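Local coordinates for protein 23S rRNA (guanine(2535)-N(1))-methyltransferase (Streptomyces viridochromogenes, PDB 1O9G) that methylates guanine-2535 of 23S rRNA at N1 with S-adenosyl-L-methionine as methyl donor, conferring resistance to the orthosomycin antibiotic avilamycin, at residues V20-A25 / L65-G70; G27-P32 / L173-Y178; R42-L47 / G51-W56. The protein carries 3 engineered substitutions. All blocks are in the same frame, centred on the assembly; numbering follows the deposited sequence.

Contact 1 of 3, residues V20-A25 / L65-G70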
loop_
_atom_site.group_PDB
_atom_site.type_symbol
_atom_site.label_atom_id
_atom_site.label_comp_id
_atom_site.label_asym_id
_atom_site.label_seq_id
_atom_site.Cartn_x
_atom_site.Cartn_y
_atom_site.Cartn_z
ATOM N N VAL A 20 12.931 2.979 10.679
ATOM C CA VAL A 20 13.965 3.991 10.518
ATOM C C VAL A 20 13.253 5.339 10.464
ATOM O O VAL A 20 13.192 6.044 11.469
ATOM C CB VAL A 20 14.854 3.701 9.273
ATOM C CG1 VAL A 20 15.889 4.818 9.023
ATOM C CG2 VAL A 20 15.516 2.356 9.429
ATOM N N VAL A 21 12.608 5.657 9.343
ATOM C CA VAL A 21 11.753 6.837 9.242
ATOM C C VAL A 21 10.270 6.408 9.378
ATOM O O VAL A 21 9.512 6.885 10.247
ATOM C CB VAL A 21 11.992 7.608 7.938
ATOM C CG1 VAL A 21 11.109 8.895 7.877
ATOM C CG2 VAL A 21 13.491 7.949 7.796
ATOM N N LEU A 22 9.860 5.521 8.486
ATOM C CA LEU A 22 8.550 4.902 8.544
ATOM C C LEU A 22 8.423 4.082 9.812
ATOM O O LEU A 22 9.406 3.572 10.365
ATOM C CB LEU A 22 8.273 4.100 7.272
ATOM C CG LEU A 22 7.912 4.934 6.049
ATOM C CD1 LEU A 22 8.992 5.889 5.571
ATOM C CD2 LEU A 22 7.450 4.053 4.852
ATOM N N HIS A 23 7.192 3.966 10.264
ATOM C CA HIS A 23 6.874 3.452 11.589
ATOM C C HIS A 23 6.535 1.981 11.567
ATOM O O HIS A 23 5.788 1.531 10.696
ATOM C CB HIS A 23 5.698 4.221 12.165
ATOM C CG HIS A 23 6.017 5.647 12.450
ATOM N ND1 HIS A 23 5.662 6.689 11.626
ATOM C CD2 HIS A 23 6.696 6.196 13.477
ATOM C CE1 HIS A 23 6.087 7.825 12.158
ATOM N NE2 HIS A 23 6.704 7.552 13.281
ATOM N N SER A 24 7.132 1.269 12.539
ATOM C CA SER A 24 6.942 -0.167 12.757
ATOM C C SER A 24 5.911 -0.410 13.852
ATOM O O SER A 24 5.685 0.436 14.704
ATOM C CB SER A 24 8.288 -0.833 13.137
ATOM O OG SER A 24 8.878 -0.205 14.262
ATOM N N ALA A 25 5.346 -1.602 13.846
ATOM C CA ALA A 25 4.401 -2.055 14.838
ATOM C C ALA A 25 4.673 -3.524 15.169
ATOM O O ALA A 25 5.026 -4.286 14.296
ATOM C CB ALA A 25 3.013 -1.924 14.269
ATOM N N LEU A 65 2.932 -0.033 3.870
ATOM C CA LEU A 65 2.939 -0.349 2.459
ATOM C C LEU A 65 2.541 0.854 1.597
ATOM O O LEU A 65 3.221 1.212 0.635
ATOM C CB LEU A 65 2.078 -1.575 2.159
ATOM C CG LEU A 65 1.891 -1.991 0.708
ATOM C CD1 LEU A 65 3.227 -2.182 -0.030
ATOM C CD2 LEU A 65 1.052 -3.276 0.656
ATOM N N LEU A 66 1.438 1.478 1.934
ATOM C CA LEU A 66 0.950 2.604 1.170
ATOM C C LEU A 66 1.914 3.764 1.239
ATOM O O LEU A 66 2.097 4.452 0.254
ATOM C CB LEU A 66 -0.454 3.007 1.653
ATOM C CG LEU A 66 -1.132 4.124 0.859
ATOM C CD1 LEU A 66 -1.392 3.692 -0.572
ATOM C CD2 LEU A 66 -2.403 4.509 1.520
ATOM N N THR A 67 2.553 3.943 2.379
ATOM C CA THR A 67 3.459 5.068 2.550
ATOM C C THR A 67 4.749 4.850 1.752
ATOM O O THR A 67 5.259 5.790 1.110
ATOM C CB THR A 67 3.763 5.304 4.029
ATOM O OG1 THR A 67 2.536 5.621 4.726
ATOM C CG2 THR A 67 4.660 6.496 4.217
ATOM N N VAL A 68 5.274 3.620 1.740
ATOM C CA VAL A 68 6.412 3.239 0.881
ATOM C C VAL A 68 6.081 3.603 -0.564
ATOM O O VAL A 68 6.878 4.241 -1.239
ATOM C CB VAL A 68 6.766 1.737 0.982
ATOM C CG1 VAL A 68 7.602 1.247 -0.193
ATOM C CG2 VAL A 68 7.443 1.491 2.282
ATOM N N LEU A 69 4.901 3.206 -1.033
ATOM C CA LEU A 69 4.544 3.474 -2.404
ATOM C C LEU A 69 4.367 4.945 -2.676
ATOM O O LEU A 69 4.789 5.463 -3.707
ATOM C CB LEU A 69 3.324 2.704 -2.800
ATOM C CG LEU A 69 3.540 1.191 -2.826
ATOM C CD1 LEU A 69 2.177 0.515 -3.007
ATOM C CD2 LEU A 69 4.515 0.789 -3.946
ATOM N N GLY A 70 3.745 5.645 -1.730
ATOM C CA GLY A 70 3.516 7.067 -1.838
ATOM C C GLY A 70 4.805 7.865 -2.010
ATOM O O GLY A 70 4.880 8.760 -2.847
#

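Contact 2 of 3, residues G27-P32 / L173-Y178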
loop_
_atom_site.group_PDB
_atom_site.type_symbol
_atom_site.label_atom_id
_atom_site.label_comp_id
_atom_site.label_asym_id
_atom_site.label_seq_id
_atom_site.Cartn_x
_atom_site.Cartn_y
_atom_site.Cartn_z
ATOM N N GLY A 27 2.380 -5.754 15.925
ATOM C CA GLY A 27 1.255 -6.534 15.446
ATOM C C GLY A 27 1.012 -6.553 13.954
ATOM O O GLY A 27 0.088 -7.232 13.491
ATOM N N TYR A 28 1.827 -5.815 13.215
ATOM C CA TYR A 28 1.661 -5.667 11.781
ATOM C C TYR A 28 2.966 -5.857 11.089
ATOM O O TYR A 28 4.003 -5.384 11.539
ATOM C CB TYR A 28 1.109 -4.295 11.425
ATOM C CG TYR A 28 -0.292 -4.183 11.832
ATOM C CD1 TYR A 28 -1.306 -4.655 11.020
ATOM C CD2 TYR A 28 -0.622 -3.715 13.104
ATOM C CE1 TYR A 28 -2.607 -4.605 11.432
ATOM C CE2 TYR A 28 -1.913 -3.661 13.524
ATOM C CZ TYR A 28 -2.909 -4.114 12.697
ATOM O OH TYR A 28 -4.209 -4.052 13.128
ATOM N N PRO A 29 2.933 -6.525 9.960
ATOM C CA PRO A 29 4.157 -6.777 9.230
ATOM C C PRO A 29 4.566 -5.556 8.415
ATOM O O PRO A 29 3.761 -4.712 8.067
ATOM C CB PRO A 29 3.755 -7.899 8.298
ATOM C CG PRO A 29 2.327 -7.605 7.988
ATOM C CD PRO A 29 1.749 -7.057 9.253
ATOM N N ALA A 30 5.841 -5.493 8.143
ATOM C CA ALA A 30 6.331 -4.611 7.120
ATOM C C ALA A 30 5.964 -5.358 5.827
ATOM O O ALA A 30 5.307 -6.412 5.848
ATOM C CB ALA A 30 7.817 -4.414 7.304
ATOM N N PHE A 31 6.343 -4.801 4.718
ATOM C CA PHE A 31 6.251 -5.451 3.429
ATOM C C PHE A 31 7.578 -5.172 2.713
ATOM O O PHE A 31 8.087 -4.072 2.811
ATOM C CB PHE A 31 5.089 -4.856 2.634
ATOM C CG PHE A 31 4.685 -5.690 1.472
ATOM C CD1 PHE A 31 3.768 -6.708 1.615
ATOM C CD2 PHE A 31 5.250 -5.464 0.224
ATOM C CE1 PHE A 31 3.442 -7.526 0.547
ATOM C CE2 PHE A 31 4.890 -6.258 -0.862
ATOM C CZ PHE A 31 3.983 -7.259 -0.707
ATOM N N PRO A 32 8.150 -6.121 1.970
ATOM C CA PRO A 32 9.417 -5.836 1.276
ATOM C C PRO A 32 9.269 -4.739 0.230
ATOM O O PRO A 32 8.386 -4.835 -0.609
ATOM C CB PRO A 32 9.782 -7.161 0.599
ATOM C CG PRO A 32 8.881 -8.146 1.128
ATOM C CD PRO A 32 7.697 -7.500 1.748
ATOM N N LEU A 173 -4.145 -1.622 -4.111
ATOM C CA LEU A 173 -3.029 -2.522 -3.815
ATOM C C LEU A 173 -3.072 -2.760 -2.321
ATOM O O LEU A 173 -2.997 -1.827 -1.541
ATOM C CB LEU A 173 -1.701 -1.941 -4.289
ATOM C CG LEU A 173 -0.479 -2.854 -4.330
ATOM C CD1 LEU A 173 0.586 -2.275 -5.265
ATOM C CD2 LEU A 173 0.122 -3.094 -2.969
ATOM N N THR A 174 -3.238 -4.020 -1.932
ATOM C CA THR A 174 -3.331 -4.352 -0.536
ATOM C C THR A 174 -2.767 -5.733 -0.216
ATOM O O THR A 174 -2.819 -6.640 -1.014
ATOM C CB THR A 174 -4.789 -4.189 -0.079
ATOM O OG1 THR A 174 -4.847 -4.149 1.345
ATOM C CG2 THR A 174 -5.659 -5.348 -0.562
ATOM N N ASP A 175 -2.213 -5.830 0.980
ATOM C CA ASP A 175 -1.739 -7.054 1.574
ATOM C C ASP A 175 -2.871 -7.546 2.450
ATOM O O ASP A 175 -3.344 -6.829 3.343
ATOM C CB ASP A 175 -0.478 -6.751 2.402
ATOM C CG ASP A 175 0.228 -7.979 2.907
ATOM O OD1 ASP A 175 0.052 -9.084 2.353
ATOM O OD2 ASP A 175 0.981 -7.918 3.904
ATOM N N LEU A 176 -3.334 -8.758 2.208
ATOM C CA LEU A 176 -4.567 -9.212 2.846
ATOM C C LEU A 176 -4.363 -9.316 4.354
ATOM O O LEU A 176 -3.287 -9.707 4.812
ATOM C CB LEU A 176 -5.060 -10.520 2.227
ATOM C CG LEU A 176 -5.527 -10.425 0.768
ATOM C CD1 LEU A 176 -5.945 -11.758 0.193
ATOM C CD2 LEU A 176 -6.646 -9.381 0.613
ATOM N N PRO A 177 -5.362 -8.892 5.128
ATOM C CA PRO A 177 -5.230 -8.866 6.583
ATOM C C PRO A 177 -5.181 -10.258 7.150
ATOM O O PRO A 177 -5.869 -11.138 6.671
ATOM C CB PRO A 177 -6.489 -8.122 7.061
ATOM C CG PRO A 177 -7.422 -8.065 5.897
ATOM C CD PRO A 177 -6.673 -8.396 4.668
ATOM N N TYR A 178 -4.379 -10.448 8.179
ATOM C CA TYR A 178 -4.156 -11.791 8.698
ATOM C C TYR A 178 -5.426 -12.421 9.299
ATOM O O TYR A 178 -5.547 -13.634 9.326
ATOM C CB TYR A 178 -2.977 -11.799 9.692
ATOM C CG TYR A 178 -1.593 -11.647 9.041
ATOM C CD1 TYR A 178 -1.421 -10.981 7.823
ATOM C CD2 TYR A 178 -0.456 -12.170 9.654
ATOM C CE1 TYR A 178 -0.161 -10.847 7.242
ATOM C CE2 TYR A 178 0.810 -12.039 9.080
ATOM C CZ TYR A 178 0.948 -11.376 7.871
ATOM O OH TYR A 178 2.189 -11.239 7.289
#

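Contact 3 of 3, residues R42-L47 / G51-W56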
loop_
_atom_site.group_PDB
_atom_site.type_symbol
_atom_site.label_atom_id
_atom_site.label_comp_id
_atom_site.label_asym_id
_atom_site.label_seq_id
_atom_site.Cartn_x
_atom_site.Cartn_y
_atom_site.Cartn_z
ATOM N N ARG A 42 3.735 -3.339 -12.028
ATOM C CA ARG A 42 2.945 -4.256 -12.831
ATOM C C ARG A 42 1.504 -3.755 -12.990
ATOM O O ARG A 42 0.901 -3.892 -14.052
ATOM C CB ARG A 42 2.937 -5.685 -12.251
ATOM C CG ARG A 42 4.260 -6.413 -12.464
ATOM C CD ARG A 42 4.316 -7.762 -11.791
ATOM N NE ARG A 42 5.588 -8.462 -11.986
ATOM C CZ ARG A 42 5.711 -9.726 -12.356
ATOM N NH1 ARG A 42 4.659 -10.469 -12.657
ATOM N NH2 ARG A 42 6.918 -10.253 -12.431
ATOM N N ALA A 43 0.939 -3.207 -11.932
ATOM C CA ALA A 43 -0.397 -2.668 -12.013
ATOM C C ALA A 43 -0.446 -1.469 -12.956
ATOM O O ALA A 43 -1.350 -1.342 -13.787
ATOM C CB ALA A 43 -0.891 -2.294 -10.640
ATOM N N LEU A 44 0.507 -0.552 -12.822
ATOM C CA LEU A 44 0.549 0.613 -13.704
ATOM C C LEU A 44 0.620 0.166 -15.160
ATOM O O LEU A 44 0.042 0.823 -16.026
ATOM C CB LEU A 44 1.765 1.488 -13.407
ATOM C CG LEU A 44 1.802 2.281 -12.102
ATOM C CD1 LEU A 44 3.094 3.105 -12.060
ATOM C CD2 LEU A 44 0.594 3.151 -11.975
ATOM N N ALA A 45 1.321 -0.938 -15.449
ATOM C CA ALA A 45 1.479 -1.405 -16.821
ATOM C C ALA A 45 0.182 -1.914 -17.403
ATOM O O ALA A 45 0.066 -2.052 -18.610
ATOM C CB ALA A 45 2.545 -2.483 -16.915
ATOM N N ARG A 46 -0.790 -2.214 -16.553
ATOM C CA ARG A 46 -2.113 -2.694 -17.000
ATOM C C ARG A 46 -3.199 -1.605 -17.081
ATOM O O ARG A 46 -4.349 -1.862 -17.434
ATOM C CB ARG A 46 -2.572 -3.837 -16.094
ATOM C CG ARG A 46 -1.636 -5.006 -16.060
ATOM C CD ARG A 46 -2.089 -6.104 -16.943
ATOM N NE ARG A 46 -1.188 -7.254 -16.990
ATOM C CZ ARG A 46 -1.185 -8.127 -17.971
ATOM N NH1 ARG A 46 -2.037 -7.990 -18.977
ATOM N NH2 ARG A 46 -0.332 -9.144 -17.959
ATOM N N LEU A 47 -2.837 -0.368 -16.770
ATOM C CA LEU A 47 -3.766 0.739 -16.941
ATOM C C LEU A 47 -3.785 1.201 -18.388
ATOM O O LEU A 47 -2.780 1.069 -19.068
ATOM C CB LEU A 47 -3.371 1.895 -16.054
ATOM C CG LEU A 47 -3.492 1.677 -14.558
ATOM C CD1 LEU A 47 -2.858 2.839 -13.833
ATOM C CD2 LEU A 47 -4.919 1.553 -14.090
ATOM N N GLY A 51 -1.348 8.773 -17.048
ATOM C CA GLY A 51 -1.604 9.979 -16.261
ATOM C C GLY A 51 -1.476 9.717 -14.755
ATOM O O GLY A 51 -1.341 8.560 -14.318
ATOM N N PRO A 52 -1.535 10.773 -13.945
ATOM C CA PRO A 52 -1.383 10.620 -12.488
ATOM C C PRO A 52 -2.385 9.619 -11.913
ATOM O O PRO A 52 -3.588 9.737 -12.215
ATOM C CB PRO A 52 -1.663 12.029 -11.960
ATOM C CG PRO A 52 -1.357 12.921 -13.105
ATOM C CD PRO A 52 -1.785 12.170 -14.328
ATOM N N VAL A 53 -1.922 8.706 -11.046
ATOM C CA VAL A 53 -2.760 7.643 -10.497
ATOM C C VAL A 53 -3.252 7.958 -9.078
ATOM O O VAL A 53 -2.512 8.490 -8.231
ATOM C CB VAL A 53 -1.957 6.318 -10.510
ATOM C CG1 VAL A 53 -2.417 5.282 -9.516
ATOM C CG2 VAL A 53 -1.860 5.776 -11.953
ATOM N N THR A 54 -4.503 7.587 -8.802
ATOM C CA THR A 54 -5.023 7.548 -7.469
ATOM C C THR A 54 -4.931 6.111 -6.981
ATOM O O THR A 54 -5.460 5.190 -7.618
ATOM C CB THR A 54 -6.457 8.041 -7.463
ATOM O OG1 THR A 54 -6.460 9.440 -7.820
ATOM C CG2 THR A 54 -7.069 7.889 -6.084
ATOM N N LEU A 55 -4.214 5.917 -5.881
ATOM C CA LEU A 55 -3.956 4.600 -5.293
ATOM C C LEU A 55 -4.667 4.463 -3.949
ATOM O O LEU A 55 -4.544 5.338 -3.100
ATOM C CB LEU A 55 -2.466 4.436 -5.090
ATOM C CG LEU A 55 -1.920 3.234 -4.306
ATOM C CD1 LEU A 55 -2.227 1.977 -4.978
ATOM C CD2 LEU A 55 -0.435 3.358 -4.018
ATOM N N TRP A 56 -5.379 3.340 -3.772
ATOM C CA TRP A 56 -6.143 3.059 -2.568
ATOM C C TRP A 56 -5.665 1.737 -1.969
ATOM O O TRP A 56 -5.589 0.723 -2.666
ATOM C CB TRP A 56 -7.607 2.944 -2.944
ATOM C CG TRP A 56 -8.614 2.666 -1.865
ATOM C CD1 TRP A 56 -8.492 2.831 -0.518
ATOM C CD2 TRP A 56 -9.965 2.244 -2.100
ATOM N NE1 TRP A 56 -9.681 2.526 0.099
ATOM C CE2 TRP A 56 -10.596 2.149 -0.839
ATOM C CE3 TRP A 56 -10.683 1.876 -3.241
ATOM C CZ2 TRP A 56 -11.910 1.742 -0.692
ATOM C CZ3 TRP A 56 -12.018 1.463 -3.089
ATOM C CH2 TRP A 56 -12.606 1.407 -1.826
#

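Contact 1 of 3, residues V20-A25 / L65-G70
L22 drives its branched end onto T67 and V68 on one side of helix 64-72, the helix that follows the first strand and its glycine-rich turn in this Rossmann-like methyltransferase fold. The approach comes from an irregular N-terminal loop, and no hydrogen bond joins the two segments. L22 and T67 run alongside in opposite directions, with L22 CD2 3.8 Å from T67 CG2. V68 meets the same leucine differently: the two side chains cross at about a right angle.

T67 divides its two branches between separate tasks. With OG1 beside its own backbone N (chi1 -62°), the hydroxyl turns back along the helix to bond G63 O, while CG2, lying anti to N, is the branch that meets L22. The leucine in turn touches L16, L99 and N96, and OD1 of N96 accepts a hydrogen bond from H23 N. Helix 87-98 therefore fixes the loop backbone right after L22 and also packs against T67. All three touching residues are buried, and the nearest approach is between methyl carbons, L22 CD2 to V68 CG2 at 3.6 Å.

Contact 2 of 3, residues G27-P32 / L173-Y178
D175 lies against the ring of F31 and Y178 against the pyrrolidine of P29, at the C-terminal end of strand 171-175 in the parallel part of the sheet. Along the strand, L173 comes first; its side chain points to the 27-32 side without meeting it and instead packs on I39 and F40 of helix 33-45. T174 faces the other way, its OG1 hydrogen-bonded to D57 OD1 on the neighbouring strand.

With D175 the side chains return to the contact. CG lies anti to the backbone N (chi1 -171°), which lifts the carboxylate to the rim of F31, where OD2 is 3.8 Å from CD1 and close to the ring plane. Ring and carboxylate planes are 71° apart, and D175 CG stands 4.0 Å from F31 CE1. P32 CD lies over one face of the F31 ring, offset toward its rim; P32 occupies the N-cap position of helix 33-45.

L176 leaves the strand, its backbone still bonded to T213, and its O lies in plane at the edge of the Y178 ring. After P177, Y178 reaches back to P29: the two side chains run past each other in opposite senses, with Y178 OH 3.7 Å and CZ 4.0 Å from P29 CG. R181 makes a cation-pi contact with this tyrosine and W184 an edge-to-face one. The D175-Y178 sequence, Asp-Leu-Pro-Tyr, resembles the (D/N/S)PP(Y/F/W) motif of many amino-methyltransferases, consistent with methylation at a guanine nitrogen.

No hydrogen bond spans the segments. The join is made by van der Waals packing, perhaps aided by weak attraction between the electropositive C-H rim of F31 and D175 OD2, so the N-terminal loop lies against this D175-Y178 segment without tying up its polar groups across this contact.

Contact 3 of 3, residues R42-L47 / G51-W56
The amide R46 N bonds A43 O at 3.0 Å, and L47 N follows with L44 O at 3.2 Å; these short i to i-3 turns bring L44 and L47 together over V53. The motif is a helix passing by a brief loop into a strand, here helix 33-45 leading to strand 53-57, the first strand of the Rossmann-like methyltransferase sheet in chain order and a central one by position.

V53 is the focus. Its CG1 is roughly anti to the backbone N (chi1 157°), which sets CG2 beside that N and facing the helix end. Both leucines converge on this one methyl. L44 sets off past the strand, and its CG lies anti to the carbonyl carbon (chi1 -70°); CD1 carries the extended chain onward, and the side branch CD2 is the methyl turned to V53. L47 aims at the strand from the start and supplies CD1; both leucines lie at a slant to the valine.

The flanks tie the contact to the sheet. L47 and A43 also rest on V171 of the adjacent strand 171-175, and the V53 backbone pairs with S76 and R78 on its other side. The polar groups of 42-47 have other partners: R42 and R46 form salt bridges with E228, and R46 O accepts a bond from R241 NH2. Strand residues alternate, W56 packing on helix 160-164 across the sheet while V53 faces helix 33-45. Both leucine methyls stand at the same distance from V53 CG2, L44 CD2 at 3.6 Å and L47 CD1 at 3.6 Å.

Contact 1 is fully buried, whereas contacts 2 and 3 are only partly so. Contacts 1 and 3 are purely apolar methyl packing; contact 2, at the C-terminal end of strand 171-175, brings a carboxylate and a phenol against apolar rings. The loop ahead of helix 33-45 supplies one side of contacts 1 and 2, and the helix's far end supplies one side of contact 3. Strands 53-57 and 171-175 are sheet neighbours, so contacts 2 and 3 share a framework, with L173 N probably hydrogen-bonded to W56 O. Helix 64-72 joins all three: L65 packs on F31 and L173 of contact 2, L66 and L69 on L55 of contact 3.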